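Local atomic coordinates of cytochrome c552 (Thermochromatium tepidum, PDB entry 5ZE8), a protein that carries five c-type hemes and, as a low-potential cytochrome of a purple sulfur photosynthetic bacterium, probably passes electrons along them. Residues V334-A339 / L386-P391; Y354-D359 / P367-P372. All blocks are in the same frame, centred on the assembly; numbering follows the deposited sequence. Where two conformers were deposited one is given.

Contact 1: residues V334-A339 / L386-P391; sequences VLWQNA and LNYEIP
Ile-390 sets its CG1 over one face of the Trp-336 indole, 3.6 Å from the centroid of the six-membered ring and 10° off the ring normal, a nearly axial CH-pi contact. The branch tip follows, with CD1 at 3.7 Å from CZ3 of Trp-336, while CG2 lies nearer the five-membered ring. Trp-336 reaches this position because its CG stands anti to the backbone N (chi1 177°), which sends the indole across to the other strand. Pro-391 meets the pyrrole end, CD 3.6 Å from Trp-336 CD1. At the far end of the indole the edge is used instead: CD1 of Tyr-388 lies near the indole plane, 3.7 Å from CH2 of Trp-336. The two aromatic planes stand at 71° with centroids 5.8 Å apart, an oblique pair.

No hydrogen bond joins the segments, and the strand axes, roughly antiparallel, approach only to 7.6 Å. Tyr-388 is backbone-bonded to Ala-300 in its own sheet, yet its side chain touches Leu-325, and that of Ile-390 touches Ala-327, in the other. This is consistent with side-chain packing between two antiparallel sheets, holding 334-337 and 383-391. Trp-336 also belongs to a classic beta bulge, in which it and Leu-335 both face Ala-327 of strand 320-328.

Beyond the indole, Tyr-388 meets Asn-338, whose CB lies 3.6 Å from Tyr-388 CE1; the amide stands nearly perpendicular to the phenol ring. The polar ends are held from outside the segments. Asp-347 OD2 is hydrogen-bonded to both Tyr-388 OH and Asn-338 ND2, and Asn-338 also bonds to the backbone of Leu-323 and Leu-325. These bonds fix the rotation of the amide. Backbone N of Asn-338 lies over the indole face opposite Ile-390, offset toward the rim.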
ATOM      1  N   VAL A 334      10.283 -17.933  30.201  1.00 16.65           N
ATOM      2  CA  VAL A 334       8.911 -17.477  30.145  1.00 15.36           C
ATOM      3  C   VAL A 334       8.023 -17.987  31.261  1.00 17.68           C
ATOM      4  O   VAL A 334       7.896 -19.186  31.429  1.00 20.84           O
ATOM      5  CB  VAL A 334       8.282 -17.872  28.809  1.00 15.69           C
ATOM      6  CG1 VAL A 334       6.842 -17.559  28.727  1.00 16.11           C
ATOM      7  CG2 VAL A 334       9.087 -17.182  27.741  1.00 17.98           C
ATOM      8  N   LEU A 335       7.363 -17.083  31.955  1.00 17.69           N
ATOM      9  CA  LEU A 335       6.366 -17.426  32.922  1.00 18.12           C
ATOM     10  C   LEU A 335       4.917 -17.346  32.451  1.00 18.33           C
ATOM     11  O   LEU A 335       4.000 -18.006  32.970  1.00 19.65           O
ATOM     12  CB  LEU A 335       6.574 -16.576  34.160  1.00 19.81           C
ATOM     13  CG  LEU A 335       7.935 -16.666  34.839  1.00 19.82           C
ATOM     14  CD1 LEU A 335       7.897 -15.703  35.973  1.00 20.07           C
ATOM     15  CD2 LEU A 335       8.240 -18.055  35.328  1.00 25.30           C
ATOM     16  N   TRP A 336       4.658 -16.440  31.516  1.00 16.21           N
ATOM     17  CA  TRP A 336       3.295 -16.194  31.054  1.00 13.96           C
ATOM     18  C   TRP A 336       3.340 -15.568  29.706  1.00 14.18           C
ATOM     19  O   TRP A 336       4.287 -14.829  29.422  1.00 15.52           O
ATOM     20  CB  TRP A 336       2.616 -15.193  32.015  1.00 15.40           C
ATOM     21  CG  TRP A 336       1.236 -14.790  31.646  1.00 16.64           C
ATOM     22  CD1 TRP A 336       0.063 -15.358  32.035  1.00 15.90           C
ATOM     23  CD2 TRP A 336       0.870 -13.704  30.767  1.00 15.42           C
ATOM     24  NE1 TRP A 336      -1.008 -14.653  31.520  1.00 20.05           N
ATOM     25  CE2 TRP A 336      -0.533 -13.663  30.709  1.00 18.41           C
ATOM     26  CE3 TRP A 336       1.604 -12.735  30.076  1.00 16.83           C
ATOM     27  CZ2 TRP A 336      -1.234 -12.724  29.980  1.00 18.34           C
ATOM     28  CZ3 TRP A 336       0.884 -11.799  29.342  1.00 17.32           C
ATOM     29  CH2 TRP A 336      -0.508 -11.842  29.260  1.00 17.06           C
ATOM     30  N   GLN A 337       2.332 -15.821  28.882  1.00 14.08           N
ATOM     31  CA  GLN A 337       2.260 -15.219  27.546  1.00 16.31           C
ATOM     32  C   GLN A 337       0.824 -15.019  27.204  1.00 17.30           C
ATOM     33  O   GLN A 337      -0.029 -15.872  27.500  1.00 17.39           O
ATOM     34  CB  GLN A 337       2.774 -16.164  26.502  1.00 20.51           C
ATOM     35  CG  GLN A 337       4.231 -16.209  26.385  1.00 23.98           C
ATOM     36  CD  GLN A 337       4.753 -17.129  25.293  1.00 30.81           C
ATOM     37  OE1 GLN A 337       5.910 -17.524  25.358  1.00 32.90           O
ATOM     38  NE2 GLN A 337       3.957 -17.381  24.237  1.00 33.08           N
ATOM     39  N   ASN A 338       0.502 -13.986  26.465  1.00 14.70           N
ATOM     40  CA  ASN A 338      -0.902 -13.730  26.119  1.00 16.04           C
ATOM     41  C   ASN A 338      -1.407 -14.792  25.154  1.00 17.41           C
ATOM     42  O   ASN A 338      -2.639 -15.090  25.136  1.00 20.60           O
ATOM     43  CB  ASN A 338      -1.101 -12.317  25.471  1.00 15.49           C
ATOM     44  CG  ASN A 338      -0.400 -12.161  24.138  1.00 15.23           C
ATOM     45  OD1 ASN A 338       0.805 -12.467  23.999  1.00 15.88           O
ATOM     46  ND2 ASN A 338      -1.169 -11.677  23.093  1.00 13.98           N
ATOM     47  N   ALA A 339      -0.523 -15.285  24.329  1.00 18.20           N
ATOM     48  CA  ALA A 339      -0.829 -16.146  23.241  1.00 20.78           C
ATOM     49  C   ALA A 339       0.292 -17.080  23.188  1.00 21.15           C
ATOM     50  O   ALA A 339       1.473 -16.690  23.018  1.00 23.82           O
ATOM     51  CB  ALA A 339      -0.952 -15.382  21.923  1.00 20.77           C
ATOM     52  N   LEU A 386      -5.315  -2.425  25.595  0.50 20.11           N
ATOM     53  CA  LEU A 386      -5.552  -3.816  25.963  0.50 20.22           C
ATOM     54  C   LEU A 386      -4.980  -4.091  27.333  0.50 21.98           C
ATOM     55  O   LEU A 386      -3.791  -3.843  27.566  0.50 22.62           O
ATOM     56  CB  LEU A 386      -4.929  -4.787  24.950  0.50 21.19           C
ATOM     57  CG  LEU A 386      -5.419  -4.722  23.500  0.50 23.41           C
ATOM     58  CD1 LEU A 386      -4.781  -5.851  22.701  0.50 22.98           C
ATOM     59  CD2 LEU A 386      -6.938  -4.794  23.385  0.50 22.72           C
ATOM     60  N   ASN A 387      -5.824  -4.673  28.188  1.00 21.51           N
ATOM     61  CA  ASN A 387      -5.514  -4.985  29.573  1.00 25.46           C
ATOM     62  C   ASN A 387      -5.275  -6.439  29.795  1.00 21.20           C
ATOM     63  O   ASN A 387      -6.046  -7.312  29.361  1.00 25.16           O
ATOM     64  CB  ASN A 387      -6.636  -4.510  30.478  1.00 32.16           C
ATOM     65  CG  ASN A 387      -6.898  -3.032  30.315  1.00 39.41           C
ATOM     66  OD1 ASN A 387      -6.105  -2.211  30.767  1.00 40.34           O
ATOM     67  ND2 ASN A 387      -8.004  -2.680  29.631  1.00 46.63           N
ATOM     68  N   TYR A 388      -4.179  -6.710  30.493  1.00 20.01           N
ATOM     69  CA  TYR A 388      -3.917  -8.064  30.894  1.00 18.29           C
ATOM     70  C   TYR A 388      -3.651  -8.200  32.385  1.00 19.15           C
ATOM     71  O   TYR A 388      -3.170  -7.261  33.008  1.00 20.68           O
ATOM     72  CB  TYR A 388      -2.716  -8.554  30.113  1.00 18.77           C
ATOM     73  CG  TYR A 388      -3.014  -8.739  28.650  1.00 16.40           C
ATOM     74  CD1 TYR A 388      -3.504  -9.930  28.156  1.00 14.07           C
ATOM     75  CD2 TYR A 388      -2.753  -7.726  27.731  1.00 16.72           C
ATOM     76  CE1 TYR A 388      -3.694 -10.102  26.749  1.00 16.63           C
ATOM     77  CE2 TYR A 388      -2.993  -7.880  26.391  1.00 17.32           C
ATOM     78  CZ  TYR A 388      -3.475  -9.043  25.888  1.00 16.26           C
ATOM     79  OH  TYR A 388      -3.753  -9.207  24.506  1.00 18.10           O
ATOM     80  N   GLU A 389      -3.983  -9.367  32.937  1.00 20.50           N
ATOM     81  CA  GLU A 389      -3.705  -9.683  34.345  1.00 22.42           C
ATOM     82  C   GLU A 389      -2.722 -10.853  34.399  1.00 19.46           C
ATOM     83  O   GLU A 389      -3.021 -11.974  34.006  1.00 24.67           O
ATOM     84  CB  GLU A 389      -5.008  -9.974  35.045  1.00 25.07           C
ATOM     85  CG  GLU A 389      -5.972  -8.777  35.073  1.00 28.48           C
ATOM     86  CD  GLU A 389      -5.811  -7.853  36.266  1.00 36.73           C
ATOM     87  OE1 GLU A 389      -6.770  -7.108  36.554  1.00 51.91           O
ATOM     88  OE2 GLU A 389      -4.767  -7.879  36.966  1.00 45.85           O
ATOM     89  N   ILE A 390      -1.526 -10.534  34.801  1.00 19.27           N
ATOM     90  CA  ILE A 390      -0.397 -11.466  34.736  1.00 19.16           C
ATOM     91  C   ILE A 390      -0.087 -11.956  36.190  1.00 18.17           C
ATOM     92  O   ILE A 390       0.208 -11.149  37.043  1.00 19.40           O
ATOM     93  CB  ILE A 390       0.901 -10.829  34.155  1.00 17.88           C
ATOM     94  CG1 ILE A 390       0.642 -10.310  32.698  1.00 19.08           C
ATOM     95  CG2 ILE A 390       2.016 -11.880  34.107  1.00 18.96           C
ATOM     96  CD1 ILE A 390       1.805  -9.570  32.132  1.00 17.81           C
ATOM     97  N   PRO A 391      -0.046 -13.276  36.397  1.00 21.95           N
ATOM     98  CA  PRO A 391       0.383 -13.740  37.734  1.00 21.22           C
ATOM     99  C   PRO A 391       1.783 -13.184  38.065  1.00 22.85           C
ATOM    100  O   PRO A 391       2.731 -13.232  37.217  1.00 22.19           O
ATOM    101  CB  PRO A 391       0.373 -15.271  37.591  1.00 24.26           C
ATOM    102  CG  PRO A 391      -0.442 -15.548  36.370  1.00 24.94           C
ATOM    103  CD  PRO A 391      -0.347 -14.390  35.469  1.00 21.66           C
TER

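Contact 2: residues Y354-D359 / P367-P372; sequences YGLADD and PTATKP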
ATOM      1  N   TYR A 354      -8.595  -8.027   9.150  1.00 15.52           N
ATOM      2  CA  TYR A 354      -9.887  -8.026   8.449  1.00 17.66           C
ATOM      3  C   TYR A 354     -10.146  -9.426   7.937  1.00 20.30           C
ATOM      4  O   TYR A 354      -9.229 -10.119   7.493  1.00 22.70           O
ATOM      5  CB  TYR A 354      -9.796  -7.046   7.297  1.00 17.73           C
ATOM      6  CG  TYR A 354     -11.062  -6.928   6.449  1.00 19.41           C
ATOM      7  CD1 TYR A 354     -12.280  -6.608   7.015  1.00 23.35           C
ATOM      8  CD2 TYR A 354     -11.005  -7.086   5.048  1.00 19.98           C
ATOM      9  CE1 TYR A 354     -13.427  -6.501   6.202  1.00 24.45           C
ATOM     10  CE2 TYR A 354     -12.117  -6.983   4.261  1.00 20.79           C
ATOM     11  CZ  TYR A 354     -13.308  -6.694   4.821  1.00 22.56           C
ATOM     12  OH  TYR A 354     -14.439  -6.585   4.015  1.00 20.96           O
ATOM     13  N   GLY A 355     -11.375  -9.897   8.013  1.00 23.83           N
ATOM     14  CA  GLY A 355     -11.721 -11.161   7.351  1.00 27.17           C
ATOM     15  C   GLY A 355     -12.985 -10.902   6.524  1.00 25.33           C
ATOM     16  O   GLY A 355     -13.697  -9.839   6.710  1.00 23.58           O
ATOM     17  N   LEU A 356     -13.228 -11.861   5.620  1.00 28.30           N
ATOM     18  CA  LEU A 356     -14.491 -11.892   4.881  1.00 26.12           C
ATOM     19  C   LEU A 356     -15.251 -13.159   5.249  1.00 26.37           C
ATOM     20  O   LEU A 356     -14.676 -14.143   5.793  1.00 24.04           O
ATOM     21  CB  LEU A 356     -14.233 -11.841   3.398  1.00 33.54           C
ATOM     22  CG  LEU A 356     -13.293 -10.682   3.001  1.00 34.99           C
ATOM     23  CD1 LEU A 356     -11.920 -11.188   2.671  1.00 39.45           C
ATOM     24  CD2 LEU A 356     -13.864  -9.987   1.821  1.00 34.36           C
ATOM     25  N   ALA A 357     -16.535 -13.121   4.946  1.00 23.41           N
ATOM     26  CA  ALA A 357     -17.423 -14.149   5.441  1.00 25.37           C
ATOM     27  C   ALA A 357     -18.438 -14.545   4.417  1.00 25.36           C
ATOM     28  O   ALA A 357     -18.624 -13.859   3.418  1.00 22.71           O
ATOM     29  CB  ALA A 357     -18.113 -13.624   6.685  1.00 26.03           C
ATOM     30  N   ASP A 358     -19.064 -15.689   4.676  1.00 27.07           N
ATOM     31  CA  ASP A 358     -20.200 -16.186   3.837  1.00 30.64           C
ATOM     32  C   ASP A 358     -21.496 -15.724   4.452  1.00 31.62           C
ATOM     33  O   ASP A 358     -21.469 -14.963   5.417  1.00 29.29           O
ATOM     34  CB  ASP A 358     -20.124 -17.717   3.652  1.00 30.34           C
ATOM     35  CG  ASP A 358     -20.353 -18.527   4.925  1.00 34.73           C
ATOM     36  OD1 ASP A 358     -20.448 -17.980   6.077  1.00 33.10           O
ATOM     37  OD2 ASP A 358     -20.376 -19.798   4.762  1.00 40.40           O
ATOM     38  N   ASP A 359     -22.655 -16.192   3.950  1.00 37.87           N
ATOM     39  CA  ASP A 359     -23.941 -15.673   4.501  1.00 39.29           C
ATOM     40  C   ASP A 359     -24.136 -16.063   5.950  1.00 37.31           C
ATOM     41  O   ASP A 359     -24.829 -15.372   6.689  1.00 50.19           O
ATOM     42  CB  ASP A 359     -25.118 -16.157   3.678  1.00 39.84           C
ATOM     43  CG  ASP A 359     -25.201 -15.515   2.323  1.00 43.48           C
ATOM     44  OD1 ASP A 359     -24.564 -14.449   2.115  1.00 42.13           O
ATOM     45  OD2 ASP A 359     -25.967 -16.039   1.477  1.00 43.74           O
ATOM     46  N   PRO A 367     -12.605 -14.442  -2.889  1.00 26.54           N
ATOM     47  CA  PRO A 367     -13.429 -14.469  -4.120  1.00 26.04           C
ATOM     48  C   PRO A 367     -14.869 -14.883  -3.992  1.00 29.23           C
ATOM     49  O   PRO A 367     -15.660 -14.492  -4.824  1.00 27.83           O
ATOM     50  CB  PRO A 367     -12.714 -15.480  -4.993  1.00 28.67           C
ATOM     51  CG  PRO A 367     -11.313 -15.388  -4.550  1.00 30.48           C
ATOM     52  CD  PRO A 367     -11.469 -15.357  -3.047  1.00 26.34           C
ATOM     53  N   THR A 368     -15.207 -15.694  -3.014  1.00 26.37           N
ATOM     54  CA  THR A 368     -16.595 -16.150  -2.857  1.00 29.31           C
ATOM     55  C   THR A 368     -17.346 -15.521  -1.665  1.00 29.12           C
ATOM     56  O   THR A 368     -18.559 -15.668  -1.503  1.00 27.14           O
ATOM     57  CB  THR A 368     -16.648 -17.692  -2.829  1.00 34.77           C
ATOM     58  OG1 THR A 368     -15.766 -18.173  -1.822  1.00 32.46           O
ATOM     59  CG2 THR A 368     -16.216 -18.241  -4.233  1.00 37.04           C
ATOM     60  N   ALA A 369     -16.666 -14.731  -0.871  1.00 24.41           N
ATOM     61  CA  ALA A 369     -17.304 -14.114   0.255  1.00 24.35           C
ATOM     62  C   ALA A 369     -18.477 -13.196  -0.144  1.00 23.87           C
ATOM     63  O   ALA A 369     -18.464 -12.491  -1.161  1.00 24.77           O
ATOM     64  CB  ALA A 369     -16.274 -13.370   1.100  1.00 24.15           C
ATOM     65  N   THR A 370     -19.557 -13.242   0.621  1.00 25.33           N
ATOM     66  CA  THR A 370     -20.733 -12.444   0.339  1.00 25.81           C
ATOM     67  C   THR A 370     -20.931 -11.363   1.373  1.00 22.51           C
ATOM     68  O   THR A 370     -21.774 -10.555   1.176  1.00 25.84           O
ATOM     69  CB  THR A 370     -22.005 -13.320   0.386  1.00 26.08           C
ATOM     70  OG1 THR A 370     -22.034 -14.002   1.648  1.00 26.57           O
ATOM     71  CG2 THR A 370     -22.033 -14.285  -0.726  1.00 28.34           C
ATOM     72  N   LYS A 371     -20.178 -11.324   2.484  1.00 27.54           N
ATOM     73  CA  LYS A 371     -20.358 -10.379   3.605  1.00 30.19           C
ATOM     74  C   LYS A 371     -18.934 -10.025   4.207  1.00 28.10           C
ATOM     75  O   LYS A 371     -18.033 -10.883   4.184  1.00 22.36           O
ATOM     76  CB  LYS A 371     -21.249 -11.056   4.721  1.00 33.02           C
ATOM     77  CG  LYS A 371     -22.715 -11.338   4.269  1.00 37.53           C
ATOM     78  CD  LYS A 371     -23.636 -11.946   5.347  1.00 41.53           C
ATOM     79  CE  LYS A 371     -25.077 -12.262   4.893  1.00 41.36           C
ATOM     80  NZ  LYS A 371     -25.789 -13.215   5.811  1.00 42.41           N
ATOM     81  N   PRO A 372     -18.741  -8.765   4.673  1.00 28.46           N
ATOM     82  CA  PRO A 372     -17.539  -8.502   5.495  1.00 28.14           C
ATOM     83  C   PRO A 372     -17.530  -9.409   6.712  1.00 28.11           C
ATOM     84  O   PRO A 372     -18.595  -9.663   7.290  1.00 26.00           O
ATOM     85  CB  PRO A 372     -17.698  -7.053   5.927  1.00 31.20           C
ATOM     86  CG  PRO A 372     -18.685  -6.447   4.974  1.00 32.17           C
ATOM     87  CD  PRO A 372     -19.604  -7.572   4.569  1.00 31.28           C
TER
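Ala-357 O is gripped by two backbone N-H groups of consecutive residues, Thr-370 N at 3.0 Å and Lys-371 N at 3.1 Å. The first lies in the carbonyl plane, whereas the second comes from above it, 39° out. Ala-357 N completes the pairing by donating to Lys-371 O at 2.8 Å. Two residues facing one define a classic beta bulge, here at the start of strand 371-375 where it pairs antiparallel with strand 351-357. Ala-357 and Lys-371 form the hydrogen-bonded pair, their side chains on the same face of the sheet; Leu-356 and Pro-372 follow as a non-hydrogen-bonded pair.

Past the bulge, side chains join in. Thr-370 OG1 donates to Asp-359 OD1 at 2.6 Å, arriving from above the carboxylate plane, 46° out of it. With chi1 at 54°, OG1 sits between the backbone N and the carbonyl carbon of its own residue, the rotation that turns it to Asp-359. A valine here would keep the bulk but is likely to leave Asp-359 OD1 without this donor and its carboxylate freer to turn. Lys-371, extended beyond CG, runs past Asp-358 O and crosses Asp-359 at about a right angle. Its NZ is modelled 2.5 Å from the backbone carbonyl O of Asp-359, unusually short, so the exact geometry is doubtful; the carboxylate lies beyond salt-bridge range of the ammonium.

Next to the bulge, Leu-356 CB and Ala-369 CB are only 3.4 Å apart, tighter than usual carbon contact. At the other end Tyr-354 presents the hydroxyl edge of its ring to Pro-372, OH lying 3.8 Å from CB. That hydroxyl is hydrogen-bonded to Pro-239 O, and Ala-369 O receives Asn-234 and Gln-236, so both segments are bonded to residues between Asn-234 and Pro-239.

Overall arrangement
From the N terminus, the chain first passes through a part with most of the helices, where heme-pocket residues begin at 44, and then enters the strand-rich C-terminal part that holds both contacts. Strand 334-337 opens the loop of contact 1. After helix 343-346, strand 351-357 leads into contact 2, which closes after seven intervening residues, at 367-372, which runs into strand 371-375. The next strand, 383-391, closes contact 1, so contact 2 is nested within it. Strands 334-337, 351-357 and 371-375 share the six-stranded sheet; contact 1 ties it to the three-stranded sheet, whereas contact 2 joins strands within it. Their centres are 32 Å apart, their nearest atoms about 14 Å, without touching.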